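Local structure of B12-independent glycerol dehydratase (Clostridium butyricum, 4MTJ) at residues Gly44-Leu49 with Lys201-Asn206; Glu486-Tyr491 with Asp558-Val563. The protein probably acts as a glycyl-radical lyase that dehydrates glycerol without coenzyme B12, as a member of the pyruvate formate lyase-like family. All coordinates share one frame; numbering follows the deposited sequence.

Contact 1: residues Gly44-Leu49 with Lys201-Asn206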
ATOM      1  N   GLY A  44      -6.048   1.107 -12.732  1.00 21.58           N
ATOM      2  CA  GLY A  44      -6.937   1.665 -11.731  1.00 21.72           C
ATOM      3  C   GLY A  44      -7.280   0.700 -10.613  1.00 22.90           C
ATOM      4  O   GLY A  44      -8.030   1.031  -9.703  1.00 19.88           O
ATOM      5  N   GLN A  45      -6.698  -0.490 -10.675  1.00 23.98           N
ATOM      6  CA  GLN A  45      -7.055  -1.578  -9.781  1.00 24.29           C
ATOM      7  C   GLN A  45      -6.018  -1.714  -8.645  1.00 24.03           C
ATOM      8  O   GLN A  45      -4.847  -1.391  -8.840  1.00 28.21           O
ATOM      9  CB  GLN A  45      -7.117  -2.849 -10.626  1.00 23.41           C
ATOM     10  CG  GLN A  45      -8.147  -3.840 -10.220  1.00 26.94           C
ATOM     11  CD  GLN A  45      -9.559  -3.379 -10.462  1.00 27.73           C
ATOM     12  OE1 GLN A  45     -10.365  -3.302  -9.531  1.00 27.09           O
ATOM     13  NE2 GLN A  45      -9.884  -3.105 -11.715  1.00 27.07           N
ATOM     14  N   PRO A  46      -6.440  -2.170  -7.449  1.00 23.46           N
ATOM     15  CA  PRO A  46      -5.444  -2.468  -6.401  1.00 24.12           C
ATOM     16  C   PRO A  46      -4.502  -3.589  -6.848  1.00 21.64           C
ATOM     17  O   PRO A  46      -4.880  -4.413  -7.680  1.00 20.84           O
ATOM     18  CB  PRO A  46      -6.283  -2.955  -5.216  1.00 18.73           C
ATOM     19  CG  PRO A  46      -7.673  -2.639  -5.535  1.00 27.76           C
ATOM     20  CD  PRO A  46      -7.814  -2.454  -7.013  1.00 23.29           C
ATOM     21  N   ALA A  47      -3.297  -3.625  -6.294  1.00 21.14           N
ATOM     22  CA  ALA A  47      -2.284  -4.598  -6.722  1.00 22.25           C
ATOM     23  C   ALA A  47      -2.740  -6.078  -6.721  1.00 23.20           C
ATOM     24  O   ALA A  47      -2.433  -6.827  -7.654  1.00 21.24           O
ATOM     25  CB  ALA A  47      -0.999  -4.419  -5.916  1.00 14.90           C
ATOM     26  N   ILE A  48      -3.476  -6.502  -5.697  1.00 21.91           N
ATOM     27  CA  ILE A  48      -3.912  -7.899  -5.625  1.00 20.12           C
ATOM     28  C   ILE A  48      -4.833  -8.263  -6.806  1.00 20.94           C
ATOM     29  O   ILE A  48      -4.776  -9.377  -7.347  1.00 20.96           O
ATOM     30  CB  ILE A  48      -4.568  -8.245  -4.244  1.00 20.41           C
ATOM     31  CG1 ILE A  48      -4.756  -9.753  -4.074  1.00 17.93           C
ATOM     32  CG2 ILE A  48      -5.899  -7.524  -4.063  1.00 21.07           C
ATOM     33  CD1 ILE A  48      -3.464 -10.519  -3.896  1.00 20.36           C
ATOM     34  N   LEU A  49      -5.665  -7.315  -7.221  1.00 19.72           N
ATOM     35  CA  LEU A  49      -6.553  -7.536  -8.352  1.00 20.39           C
ATOM     36  C   LEU A  49      -5.802  -7.518  -9.684  1.00 21.25           C
ATOM     37  O   LEU A  49      -6.126  -8.295 -10.584  1.00 24.66           O
ATOM     38  CB  LEU A  49      -7.668  -6.497  -8.364  1.00 22.64           C
ATOM     39  CG  LEU A  49      -9.101  -6.938  -8.097  1.00 24.32           C
ATOM     40  CD1 LEU A  49      -9.268  -8.429  -8.320  1.00 25.47           C
ATOM     41  CD2 LEU A  49      -9.502  -6.567  -6.698  1.00 25.02           C
ATOM     42  N   LYS A 201      -9.718  -6.964   2.503  1.00 25.15           N
ATOM     43  CA  LYS A 201      -9.842  -8.423   2.590  1.00 22.15           C
ATOM     44  C   LYS A 201     -10.760  -8.932   1.488  1.00 20.71           C
ATOM     45  O   LYS A 201     -10.594 -10.036   0.981  1.00 23.63           O
ATOM     46  CB  LYS A 201     -10.362  -8.871   3.959  1.00 19.61           C
ATOM     47  CG  LYS A 201      -9.413  -8.572   5.133  1.00 24.59           C
ATOM     48  CD  LYS A 201      -9.964  -9.165   6.443  1.00 31.06           C
ATOM     49  CE  LYS A 201      -9.552  -8.351   7.669  1.00 30.94           C
ATOM     50  NZ  LYS A 201      -8.125  -8.544   8.062  1.00 32.73           N
ATOM     51  N   GLU A 202     -11.715  -8.101   1.104  1.00 22.96           N
ATOM     52  CA  GLU A 202     -12.667  -8.470   0.073  1.00 24.78           C
ATOM     53  C   GLU A 202     -11.967  -8.551  -1.282  1.00 23.97           C
ATOM     54  O   GLU A 202     -12.181  -9.491  -2.046  1.00 24.51           O
ATOM     55  CB  GLU A 202     -13.822  -7.464   0.019  1.00 24.78           C
ATOM     56  CG  GLU A 202     -15.058  -8.008  -0.679  1.00 27.71           C
ATOM     57  CD  GLU A 202     -15.674  -7.043  -1.681  1.00 40.78           C
ATOM     58  OE1 GLU A 202     -14.955  -6.153  -2.197  1.00 41.19           O
ATOM     59  OE2 GLU A 202     -16.889  -7.188  -1.957  1.00 47.85           O
ATOM     60  N   LYS A 203     -11.128  -7.565  -1.579  1.00 22.63           N
ATOM     61  CA  LYS A 203     -10.383  -7.578  -2.828  1.00 26.01           C
ATOM     62  C   LYS A 203      -9.482  -8.805  -2.885  1.00 23.81           C
ATOM     63  O   LYS A 203      -9.380  -9.464  -3.917  1.00 25.19           O
ATOM     64  CB  LYS A 203      -9.589  -6.282  -3.005  1.00 24.59           C
ATOM     65  CG  LYS A 203     -10.481  -5.043  -3.100  1.00 25.62           C
ATOM     66  CD  LYS A 203     -11.699  -5.290  -4.004  1.00 28.40           C
ATOM     67  CE  LYS A 203     -12.845  -4.339  -3.676  1.00 30.70           C
ATOM     68  NZ  LYS A 203     -14.048  -4.508  -4.562  1.00 34.63           N
ATOM     69  N   PHE A 204      -8.873  -9.147  -1.757  1.00 20.88           N
ATOM     70  CA  PHE A 204      -8.052 -10.341  -1.713  1.00 21.17           C
ATOM     71  C   PHE A 204      -8.864 -11.596  -2.004  1.00 20.32           C
ATOM     72  O   PHE A 204      -8.447 -12.440  -2.798  1.00 19.06           O
ATOM     73  CB  PHE A 204      -7.328 -10.505  -0.367  1.00 21.07           C
ATOM     74  CG  PHE A 204      -6.615 -11.826  -0.245  1.00 17.43           C
ATOM     75  CD1 PHE A 204      -5.412 -12.040  -0.909  1.00 15.71           C
ATOM     76  CD2 PHE A 204      -7.172 -12.870   0.487  1.00 17.76           C
ATOM     77  CE1 PHE A 204      -4.763 -13.272  -0.823  1.00 17.37           C
ATOM     78  CE2 PHE A 204      -6.529 -14.102   0.581  1.00 17.15           C
ATOM     79  CZ  PHE A 204      -5.322 -14.300  -0.073  1.00 15.85           C
ATOM     80  N   LEU A 205     -10.005 -11.742  -1.340  1.00 20.80           N
ATOM     81  CA  LEU A 205     -10.796 -12.953  -1.537  1.00 22.02           C
ATOM     82  C   LEU A 205     -11.319 -13.062  -2.975  1.00 21.94           C
ATOM     83  O   LEU A 205     -11.276 -14.144  -3.561  1.00 24.17           O
ATOM     84  CB  LEU A 205     -11.912 -13.071  -0.495  1.00 21.62           C
ATOM     85  CG  LEU A 205     -11.417 -13.276   0.942  1.00 21.99           C
ATOM     86  CD1 LEU A 205     -12.533 -13.073   1.971  1.00 16.34           C
ATOM     87  CD2 LEU A 205     -10.763 -14.650   1.110  1.00 19.29           C
ATOM     88  N   ASN A 206     -11.769 -11.945  -3.550  1.00 22.15           N
ATOM     89  CA  ASN A 206     -12.192 -11.921  -4.956  1.00 21.06           C
ATOM     90  C   ASN A 206     -11.040 -12.276  -5.868  1.00 20.68           C
ATOM     91  O   ASN A 206     -11.243 -12.866  -6.931  1.00 22.58           O
ATOM     92  CB  ASN A 206     -12.716 -10.544  -5.388  1.00 16.72           C
ATOM     93  CG  ASN A 206     -13.977 -10.132  -4.664  1.00 23.57           C
ATOM     94  OD1 ASN A 206     -14.750 -10.972  -4.201  1.00 25.30           O
ATOM     95  ND2 ASN A 206     -14.196  -8.823  -4.564  1.00 27.22           N
TER

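Contact 2: residues Glu486-Tyr491 with Asp558-Val563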
ATOM      1  N   GLU A 486      40.471 -10.272  21.463  1.00 30.20           N
ATOM      2  CA  GLU A 486      40.301  -9.001  20.750  1.00 31.80           C
ATOM      3  C   GLU A 486      39.879  -9.244  19.304  1.00 29.49           C
ATOM      4  O   GLU A 486      39.123  -8.463  18.710  1.00 27.68           O
ATOM      5  CB  GLU A 486      41.595  -8.183  20.775  1.00 33.81           C
ATOM      6  CG  GLU A 486      41.985  -7.647  22.157  1.00 34.10           C
ATOM      7  CD  GLU A 486      43.307  -6.905  22.122  1.00 37.01           C
ATOM      8  OE1 GLU A 486      44.336  -7.542  21.803  1.00 39.55           O
ATOM      9  OE2 GLU A 486      43.316  -5.684  22.392  1.00 41.11           O
ATOM     10  N   PHE A 487      40.382 -10.336  18.742  1.00 26.39           N
ATOM     11  CA  PHE A 487      40.083 -10.689  17.369  1.00 27.54           C
ATOM     12  C   PHE A 487      38.622 -11.125  17.216  1.00 23.41           C
ATOM     13  O   PHE A 487      37.936 -10.700  16.294  1.00 20.22           O
ATOM     14  CB  PHE A 487      41.019 -11.805  16.916  1.00 25.17           C
ATOM     15  CG  PHE A 487      40.877 -12.144  15.482  1.00 23.51           C
ATOM     16  CD1 PHE A 487      41.626 -11.475  14.528  1.00 22.73           C
ATOM     17  CD2 PHE A 487      39.978 -13.120  15.072  1.00 24.48           C
ATOM     18  CE1 PHE A 487      41.488 -11.777  13.185  1.00 24.83           C
ATOM     19  CE2 PHE A 487      39.832 -13.424  13.728  1.00 21.54           C
ATOM     20  CZ  PHE A 487      40.593 -12.755  12.784  1.00 19.76           C
ATOM     21  N   MET A 488      38.160 -11.978  18.126  1.00 22.91           N
ATOM     22  CA  MET A 488      36.785 -12.450  18.093  1.00 22.56           C
ATOM     23  C   MET A 488      35.798 -11.300  18.239  1.00 23.29           C
ATOM     24  O   MET A 488      34.738 -11.318  17.609  1.00 21.33           O
ATOM     25  CB  MET A 488      36.534 -13.508  19.170  1.00 19.82           C
ATOM     26  CG  MET A 488      37.229 -14.844  18.923  1.00 18.61           C
ATOM     27  SD  MET A 488      36.977 -15.537  17.280  1.00 21.83           S
ATOM     28  CE  MET A 488      35.186 -15.741  17.266  1.00 19.99           C
ATOM     29  N   LYS A 489      36.154 -10.304  19.056  1.00 23.34           N
ATOM     30  CA  LYS A 489      35.306  -9.123  19.239  1.00 26.96           C
ATOM     31  C   LYS A 489      35.164  -8.330  17.948  1.00 24.66           C
ATOM     32  O   LYS A 489      34.061  -7.900  17.603  1.00 26.64           O
ATOM     33  CB  LYS A 489      35.803  -8.216  20.376  1.00 24.83           C
ATOM     34  CG  LYS A 489      35.863  -8.945  21.697  1.00 40.94           C
ATOM     35  CD  LYS A 489      35.851  -8.021  22.902  1.00 50.69           C
ATOM     36  CE  LYS A 489      35.709  -8.849  24.183  1.00 44.41           C
ATOM     37  NZ  LYS A 489      35.783  -8.009  25.403  1.00 65.86           N
ATOM     38  N   ALA A 490      36.278  -8.150  17.241  1.00 21.62           N
ATOM     39  CA  ALA A 490      36.288  -7.410  15.990  1.00 21.96           C
ATOM     40  C   ALA A 490      35.494  -8.180  14.945  1.00 21.58           C
ATOM     41  O   ALA A 490      34.743  -7.610  14.161  1.00 20.77           O
ATOM     42  CB  ALA A 490      37.707  -7.193  15.519  1.00 22.19           C
ATOM     43  N   TYR A 491      35.682  -9.490  14.951  1.00 22.75           N
ATOM     44  CA  TYR A 491      34.978 -10.391  14.061  1.00 20.55           C
ATOM     45  C   TYR A 491      33.470 -10.324  14.338  1.00 23.08           C
ATOM     46  O   TYR A 491      32.674 -10.188  13.410  1.00 19.36           O
ATOM     47  CB  TYR A 491      35.538 -11.795  14.273  1.00 20.00           C
ATOM     48  CG  TYR A 491      34.765 -12.929  13.660  1.00 18.07           C
ATOM     49  CD1 TYR A 491      34.873 -13.213  12.309  1.00 19.26           C
ATOM     50  CD2 TYR A 491      33.965 -13.749  14.441  1.00 18.11           C
ATOM     51  CE1 TYR A 491      34.198 -14.268  11.748  1.00 17.29           C
ATOM     52  CE2 TYR A 491      33.276 -14.810  13.888  1.00 15.36           C
ATOM     53  CZ  TYR A 491      33.401 -15.060  12.535  1.00 16.84           C
ATOM     54  OH  TYR A 491      32.724 -16.104  11.954  1.00 19.82           O
ATOM     55  N   ASP A 558      38.868 -22.986  10.189  1.00 19.42           N
ATOM     56  CA  ASP A 558      40.277 -23.166   9.877  1.00 18.81           C
ATOM     57  C   ASP A 558      41.028 -21.833   9.994  1.00 23.03           C
ATOM     58  O   ASP A 558      42.141 -21.787  10.518  1.00 19.11           O
ATOM     59  CB  ASP A 558      40.442 -23.772   8.477  1.00 19.33           C
ATOM     60  CG  ASP A 558      39.887 -25.189   8.383  1.00 21.50           C
ATOM     61  OD1 ASP A 558      39.656 -25.811   9.442  1.00 20.07           O
ATOM     62  OD2 ASP A 558      39.691 -25.689   7.253  1.00 20.86           O
ATOM     63  N   SER A 559      40.407 -20.747   9.531  1.00 20.69           N
ATOM     64  CA  SER A 559      41.011 -19.431   9.677  1.00 21.71           C
ATOM     65  C   SER A 559      41.193 -19.032  11.139  1.00 21.48           C
ATOM     66  O   SER A 559      42.270 -18.563  11.534  1.00 21.41           O
ATOM     67  CB  SER A 559      40.196 -18.368   8.946  1.00 21.03           C
ATOM     68  OG  SER A 559      40.309 -18.538   7.544  1.00 23.89           O
ATOM     69  N   LEU A 560      40.143 -19.217  11.932  1.00 17.64           N
ATOM     70  CA  LEU A 560      40.165 -18.798  13.331  1.00 20.06           C
ATOM     71  C   LEU A 560      41.203 -19.563  14.142  1.00 19.10           C
ATOM     72  O   LEU A 560      41.965 -18.958  14.892  1.00 19.24           O
ATOM     73  CB  LEU A 560      38.774 -18.899  13.978  1.00 18.82           C
ATOM     74  CG  LEU A 560      37.743 -17.898  13.452  1.00 22.03           C
ATOM     75  CD1 LEU A 560      36.416 -17.979  14.215  1.00 19.72           C
ATOM     76  CD2 LEU A 560      38.310 -16.505  13.503  1.00 17.83           C
ATOM     77  N   VAL A 561      41.236 -20.884  13.987  1.00 19.67           N
ATOM     78  CA  VAL A 561      42.229 -21.695  14.688  1.00 21.96           C
ATOM     79  C   VAL A 561      43.661 -21.326  14.281  1.00 23.77           C
ATOM     80  O   VAL A 561      44.567 -21.334  15.127  1.00 25.43           O
ATOM     81  CB  VAL A 561      41.984 -23.235  14.548  1.00 17.75           C
ATOM     82  CG1 VAL A 561      42.564 -23.782  13.248  1.00 14.39           C
ATOM     83  CG2 VAL A 561      42.571 -23.981  15.769  1.00 21.71           C
ATOM     84  N   ALA A 562      43.859 -20.987  13.006  1.00 19.79           N
ATOM     85  CA  ALA A 562      45.185 -20.618  12.534  1.00 20.64           C
ATOM     86  C   ALA A 562      45.589 -19.294  13.147  1.00 21.86           C
ATOM     87  O   ALA A 562      46.729 -19.127  13.560  1.00 26.58           O
ATOM     88  CB  ALA A 562      45.249 -20.560  11.018  1.00 15.95           C
ATOM     89  N   VAL A 563      44.654 -18.353  13.217  1.00 21.40           N
ATOM     90  CA  VAL A 563      44.953 -17.047  13.797  1.00 22.32           C
ATOM     91  C   VAL A 563      45.286 -17.202  15.277  1.00 25.07           C
ATOM     92  O   VAL A 563      46.268 -16.632  15.776  1.00 24.55           O
ATOM     93  CB  VAL A 563      43.777 -16.073  13.625  1.00 17.31           C
ATOM     94  CG1 VAL A 563      43.952 -14.853  14.529  1.00 17.66           C
ATOM     95  CG2 VAL A 563      43.645 -15.669  12.168  1.00 14.20           C
TER

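Contact 1: residues Gly44-Leu49 with Lys201-Asn206
Leu-49 lays one methyl, CD2, across the aliphatic chain of Lys-203. CD2 is 3.7 Å from Lys-203 CD and equally close to Lys-203 CB, so a single branch spans the CB-to-CD part of the chain. The bend at chi2 of Lys-203 (-43°) folds its chain round that methyl, and the end of the lysine then leads away from residues 44-49. There NZ of Lys-203 forms a salt bridge with Glu-202 OE1 at 3.0 Å; the hydrogen bond within it is weak.

Ile-48 works with two branches. Its CG2 rests on the helix backbone, 4.0 Å from Lys-203 C, while CD1 reaches the edge of the Phe-204 ring near the ring plane, 3.9 Å from CD1 of Phe-204. With CG1 anti to the backbone N (chi1 -168°), the ethyl branch of Ile-48 is carried to that edge. Pro-46 touches more loosely, its CG 4.4 Å from Lys-203 CG. No hydrogen bond crosses between the two segments, so apolar contact joins them.

Pro-46 is the N-cap of helix 47-61, and the contact therefore sets the first turn of that helix against helix 197-230 near its start. From helix 520-523, Pro-520 packs on Ile-48 and Ser-523 on Phe-204; Tyr-138 of the second subunit packs on Pro-46 and Lys-203, and helix 169-190 lies against Leu-205 and Asn-206.

Contact 2: residues Glu486-Tyr491 with Asp558-Val563
A near-antiparallel helix pair, formed by helices 484-516 and 553-569 of the pyruvate formate lyase-like region, meets here through apolar side chains. The local axes of 486-491 and 558-563 run at 149° to one another and approach to 11.7 Å, a spacing bridged by Phe-487, Met-488 and Leu-560.

Phe-487 is engaged in two directions. CG1 of Val-563 stands over one face of its ring as a CH-pi contact, 4.0 Å from the centroid of the Phe-487 ring and 7° off the ring normal, hence almost exactly above the centre. At the ring edge, near the plane, Leu-560 CD2 lies 3.4 Å from Phe-487 CE2. The first side-chain bond of Phe-487 points toward 558-563, and CG anti to the backbone N (chi1 -174°) sets the ring between Leu-560 and Val-563.

The two segments are separated by 66 residues, 38 of them helical. The centre of this contact lies about 31 Å from that of the chain, consistent with a place among the helices outside the barrel of the glycyl-radical enzyme fold. Leu-560 is the side chain shared by most of the pairs: besides using CD2 on Phe-487, it turns CD1 to Met-488, whose SD is 4.0 Å away from that Leu-560 methyl. Bends at chi2 and chi3 curl the methionine so that its CE also lies 4.0 Å from Leu-560 CD1.

Tyr-491, one turn beyond Phe-487, adds a looser, oblique contact, its CE2 4.5 Å from Leu-560 CD1. Its hydroxyl is hydrogen-bonded to the backbone O of Gly-616 in helix 607-624, while Ile-456 and Thr-460 of helix 453-461 pack against the same side chain.

Contact 1 and contact 2 are separate: their centres are 52 Å apart, their nearest atoms about 39 Å, and they share no helix. Both lie within the pyruvate formate lyase-like range, some 30 Å from the chain centre, and in each four of five touching residues are buried. Neither has a hydrogen bond between its segments. Residues 44-49 and 201-206 border the second subunit, with a lysine chain among the packing groups and a salt bridge beside it. No other protein chain of the assembly touches contact 2, where aromatic, aliphatic and thioether groups meet. Contact 1 includes the loop and N-cap before helix 47-61; both segments of contact 2 are helical, 486-491 near the start of helix 484-516.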